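Local structure of nitroalkane oxidase (3MKH) at residues A[21-24]-A[25-29]; A[82-85]-A[86-90]. The protein oxidises primary and secondary nitroalkanes to aldehydes or ketones with its FAD cofactor, releasing nitrite and turning molecular oxygen into hydrogen peroxide. All coordinates share one frame; numbering follows the deposited sequence.

Contact 1. Residues A[21-24]-A[25-29]; sequences LARN and LLMPA
With Leu21 CG trans to its own backbone N (chi1 -170°) and Leu25 CG swung to the side of its N (chi1 -84°), the two leucines, one turn apart on helix 9-33 of the acyl-CoA dehydrogenase N-terminal helical domain, cross at an angle, methyl against methyl. Leu21 CD1 comes to 3.3 Å from Leu25 CD2, a closeness that is somewhat doubtful because both second torsions lie off their usual values. The other branch of Leu25, CD1, folds back over the Asn24 carbonyl, and the Leu25 side chain also reaches Ala53 and Ala54 of helix 48-56. Cutting Leu25 back to an alanine would probably leave Leu21 CD1 without its methyl partner and open a gap toward helix 48-56. The backbone widens here into a pi-type turn: Leu25 N still bonds to Leu21 O at 2.8 Å, but Met27 N reaches five residues back to Ala22 O at 3.1 Å. Pro28, whose N can donate no hydrogen bond, comes next and kinks the helix; its CG lies 3.1 Å from Asn24 O. On the exposed flank Arg23 and Met27 run side by side in the same direction. The arginine chain bends twice, and Met27 SD sits 3.6 Å from Arg23 CD, at the guanidinium edge near its plane.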
loop_
_atom_site.group_PDB
_atom_site.type_symbol
_atom_site.label_atom_id
_atom_site.label_comp_id
_atom_site.label_asym_id
_atom_site.label_seq_id
_atom_site.Cartn_x
_atom_site.Cartn_y
_atom_site.Cartn_z
ATOM N N LEU A 21 -30.113 20.470 6.271
ATOM C CA LEU A 21 -30.865 19.230 6.119
ATOM C C LEU A 21 -30.283 18.091 6.959
ATOM O O LEU A 21 -31.007 17.370 7.678
ATOM C CB LEU A 21 -30.863 18.804 4.660
ATOM C CG LEU A 21 -31.843 17.649 4.457
ATOM C CD1 LEU A 21 -33.175 18.218 3.986
ATOM C CD2 LEU A 21 -31.306 16.624 3.483
ATOM N N ALA A 22 -28.970 17.920 6.859
ATOM C CA ALA A 22 -28.300 16.837 7.578
ATOM C C ALA A 22 -28.501 17.009 9.068
ATOM O O ALA A 22 -28.867 16.065 9.769
ATOM C CB ALA A 22 -26.817 16.803 7.238
ATOM N N ARG A 23 -28.284 18.228 9.553
ATOM C CA ARG A 23 -28.421 18.505 10.981
ATOM C C ARG A 23 -29.873 18.388 11.476
ATOM O O ARG A 23 -30.122 17.866 12.562
ATOM C CB ARG A 23 -27.836 19.884 11.309
ATOM C CG ARG A 23 -28.261 20.457 12.651
ATOM C CD ARG A 23 -27.466 19.872 13.805
ATOM N NE ARG A 23 -26.053 20.240 13.741
ATOM C CZ ARG A 23 -25.592 21.463 13.988
ATOM N NH1 ARG A 23 -26.441 22.436 14.309
ATOM N NH2 ARG A 23 -24.285 21.716 13.912
ATOM N N ASN A 24 -30.830 18.857 10.678
ATOM C CA ASN A 24 -32.225 18.896 11.126
ATOM C C ASN A 24 -33.000 17.613 10.918
ATOM O O ASN A 24 -33.897 17.315 11.687
ATOM C CB ASN A 24 -32.990 20.033 10.449
ATOM C CG ASN A 24 -32.566 21.389 10.954
ATOM O OD1 ASN A 24 -32.077 21.524 12.075
ATOM N ND2 ASN A 24 -32.763 22.404 10.139
ATOM N N LEU A 25 -32.688 16.890 9.849
ATOM C CA LEU A 25 -33.446 15.689 9.491
ATOM C C LEU A 25 -32.675 14.406 9.800
ATOM O O LEU A 25 -33.189 13.504 10.477
ATOM C CB LEU A 25 -33.863 15.738 8.027
ATOM C CG LEU A 25 -35.150 16.518 7.744
ATOM C CD1 LEU A 25 -35.300 17.683 8.694
ATOM C CD2 LEU A 25 -35.196 16.996 6.313
ATOM N N LEU A 26 -31.420 14.336 9.372
ATOM C CA LEU A 26 -30.681 13.077 9.498
ATOM C C LEU A 26 -30.218 12.747 10.924
ATOM O O LEU A 26 -30.261 11.584 11.353
ATOM C CB LEU A 26 -29.511 13.051 8.516
ATOM C CG LEU A 26 -29.905 13.219 7.040
ATOM C CD1 LEU A 26 -28.682 13.181 6.129
ATOM C CD2 LEU A 26 -30.954 12.178 6.590
ATOM N N MET A 27 -29.762 13.756 11.662
ATOM C CA MET A 27 -29.334 13.519 13.038
ATOM C C MET A 27 -30.478 13.012 13.925
ATOM O O MET A 27 -30.301 12.069 14.697
ATOM C CB MET A 27 -28.674 14.763 13.635
ATOM C CG MET A 27 -27.295 15.046 13.057
ATOM S SD MET A 27 -26.434 16.422 13.868
ATOM C CE MET A 27 -26.300 15.818 15.559
ATOM N N PRO A 28 -31.658 13.630 13.814
ATOM C CA PRO A 28 -32.792 13.091 14.572
ATOM C C PRO A 28 -33.214 11.687 14.128
ATOM O O PRO A 28 -33.638 10.903 14.965
ATOM C CB PRO A 28 -33.908 14.103 14.296
ATOM C CG PRO A 28 -33.190 15.378 14.039
ATOM C CD PRO A 28 -31.944 14.978 13.289
ATOM N N ALA A 29 -33.100 11.379 12.842
ATOM C CA ALA A 29 -33.386 10.036 12.360
ATOM C C ALA A 29 -32.502 9.036 13.111
ATOM O O ALA A 29 -32.965 7.975 13.494
ATOM C CB ALA A 29 -33.157 9.936 10.841
#

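Contact 2. Residues A[82-85]-A[86-90]; sequences VEEC and YSVEP
Tyr86 N bonds to Val82 O at 2.9 Å and Ser87 N to Glu83 O in regular helical steps, after which Cys85 O takes two donors: Glu89 N at 2.8 Å, nearly in line with the carbonyl, and Val88 N, which comes from above the carbonyl plane. The Ser87 hydroxyl turns back on the helix: chi1 of 78° sets OG between its own backbone N and carbonyl carbon, where it donates to Glu84 O at 2.8 Å. The Glu84 chain bends at chi2, bringing OE2 to 3.7 Å from Val88 CG2, and a water donates to both Glu84 OE2 and Ser87 OG, linking carboxylate and hydroxyl. This is the junction of two helices in the acyl-CoA dehydrogenase N-terminal domain: helix 75-88 gives way to helix 90-109, with Glu89 as N-cap, its OE2 accepting from Ala92 N and also hydrogen-bonded to Tyr33. Glu84 OE1 and Glu83 OE2 both make salt bridges with Arg286 of helix 262-298, Glu83 OE2 making another with Arg328, while Glu83 OE1 is hydrogen-bonded to Tyr426 of the second subunit. Just past the cap, Pro90 CB rests 3.6 Å above one face of the Tyr86 ring, offset toward the rim, and the phenol OH is hydrogen-bonded to His235.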
loop_
_atom_site.group_PDB
_atom_site.type_symbol
_atom_site.label_atom_id
_atom_site.label_comp_id
_atom_site.label_asym_id
_atom_site.label_seq_id
_atom_site.Cartn_x
_atom_site.Cartn_y
_atom_site.Cartn_z
ATOM N N VAL A 82 -24.423 15.136 -1.053
ATOM C CA VAL A 82 -24.097 13.781 -0.603
ATOM C C VAL A 82 -22.898 13.747 0.363
ATOM O O VAL A 82 -22.918 13.016 1.362
ATOM C CB VAL A 82 -23.858 12.832 -1.802
ATOM C CG1 VAL A 82 -23.295 11.515 -1.333
ATOM C CG2 VAL A 82 -25.168 12.605 -2.558
ATOM N N GLU A 83 -21.865 14.537 0.071
ATOM C CA GLU A 83 -20.693 14.595 0.941
ATOM C C GLU A 83 -21.101 15.060 2.341
ATOM O O GLU A 83 -20.736 14.446 3.351
ATOM C CB GLU A 83 -19.585 15.522 0.365
ATOM C CG GLU A 83 -18.421 15.748 1.361
ATOM C CD GLU A 83 -17.445 16.871 0.962
ATOM O OE1 GLU A 83 -17.464 17.306 -0.207
ATOM O OE2 GLU A 83 -16.659 17.321 1.837
ATOM N N GLU A 84 -21.856 16.151 2.399
ATOM C CA GLU A 84 -22.294 16.668 3.676
ATOM C C GLU A 84 -23.148 15.632 4.434
ATOM O O GLU A 84 -22.929 15.389 5.622
ATOM C CB GLU A 84 -23.061 17.989 3.488
ATOM C CG GLU A 84 -23.633 18.564 4.796
ATOM C CD GLU A 84 -22.557 18.871 5.846
ATOM O OE1 GLU A 84 -21.371 19.081 5.487
ATOM O OE2 GLU A 84 -22.907 18.911 7.035
ATOM N N CYS A 85 -24.119 15.025 3.755
ATOM C CA CYS A 85 -24.999 14.064 4.427
ATOM C C CYS A 85 -24.234 12.868 4.971
ATOM O O CYS A 85 -24.462 12.448 6.111
ATOM C CB CYS A 85 -26.133 13.599 3.511
ATOM S SG CYS A 85 -27.307 14.896 3.162
ATOM N N TYR A 86 -23.316 12.336 4.173
ATOM C CA TYR A 86 -22.505 11.213 4.612
ATOM C C TYR A 86 -21.519 11.545 5.725
ATOM O O TYR A 86 -21.138 10.668 6.506
ATOM C CB TYR A 86 -21.796 10.518 3.435
ATOM C CG TYR A 86 -22.449 9.206 3.104
ATOM C CD1 TYR A 86 -23.779 9.171 2.701
ATOM C CD2 TYR A 86 -21.770 8.005 3.244
ATOM C CE1 TYR A 86 -24.412 7.987 2.419
ATOM C CE2 TYR A 86 -22.409 6.788 2.967
ATOM C CZ TYR A 86 -23.729 6.803 2.552
ATOM O OH TYR A 86 -24.396 5.640 2.257
ATOM N N SER A 87 -21.109 12.803 5.816
ATOM C CA SER A 87 -20.217 13.183 6.893
ATOM C C SER A 87 -20.986 13.204 8.211
ATOM O O SER A 87 -20.389 13.251 9.280
ATOM C CB SER A 87 -19.584 14.557 6.627
ATOM O OG SER A 87 -20.493 15.614 6.918
ATOM N N VAL A 88 -22.311 13.169 8.128
ATOM C CA VAL A 88 -23.148 13.325 9.315
ATOM C C VAL A 88 -23.922 12.067 9.705
ATOM O O VAL A 88 -23.853 11.632 10.842
ATOM C CB VAL A 88 -24.153 14.497 9.163
ATOM C CG1 VAL A 88 -25.145 14.503 10.323
ATOM C CG2 VAL A 88 -23.412 15.836 9.083
ATOM N N GLU A 89 -24.671 11.492 8.771
ATOM C CA GLU A 89 -25.474 10.302 9.080
ATOM C C GLU A 89 -25.690 9.493 7.811
ATOM O O GLU A 89 -26.661 9.705 7.071
ATOM C CB GLU A 89 -26.800 10.688 9.778
ATOM C CG GLU A 89 -27.923 9.630 9.749
ATOM C CD GLU A 89 -27.497 8.285 10.286
ATOM O OE1 GLU A 89 -26.507 8.219 11.047
ATOM O OE2 GLU A 89 -28.155 7.281 9.942
ATOM N N PRO A 90 -24.756 8.574 7.529
ATOM C CA PRO A 90 -24.803 7.801 6.277
ATOM C C PRO A 90 -26.063 6.948 6.108
ATOM O O PRO A 90 -26.575 6.869 4.998
ATOM C CB PRO A 90 -23.583 6.883 6.384
ATOM C CG PRO A 90 -22.623 7.622 7.298
ATOM C CD PRO A 90 -23.491 8.387 8.269
HETATM O O HOH W 1 -20.624 17.972 8.641
#

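Contact 1 on helix 9-33 and contact 2 at the end of helix 75-88 have centres about 10 Å apart and pack directly together. Met27 CG meets Val88 CG1 at 3.5 Å, and Leu26 CD1 lies 3.7 Å from Cys85 CB, while Ala22 CB faces Val88 CG2 at 4.0 Å. Leu26 O also touches Glu89 CG at 3.4 Å, beside the cap of helix 90-109, whose Ala93 touches both Leu26 and Cys85. Contact 1 lies away from the flavin-binding residues, whereas contact 2 approaches the flavin: the Tyr86 side chain is about 7 Å from FAD and about 5 Å from the side chain of Phe398, an FAD-binding residue.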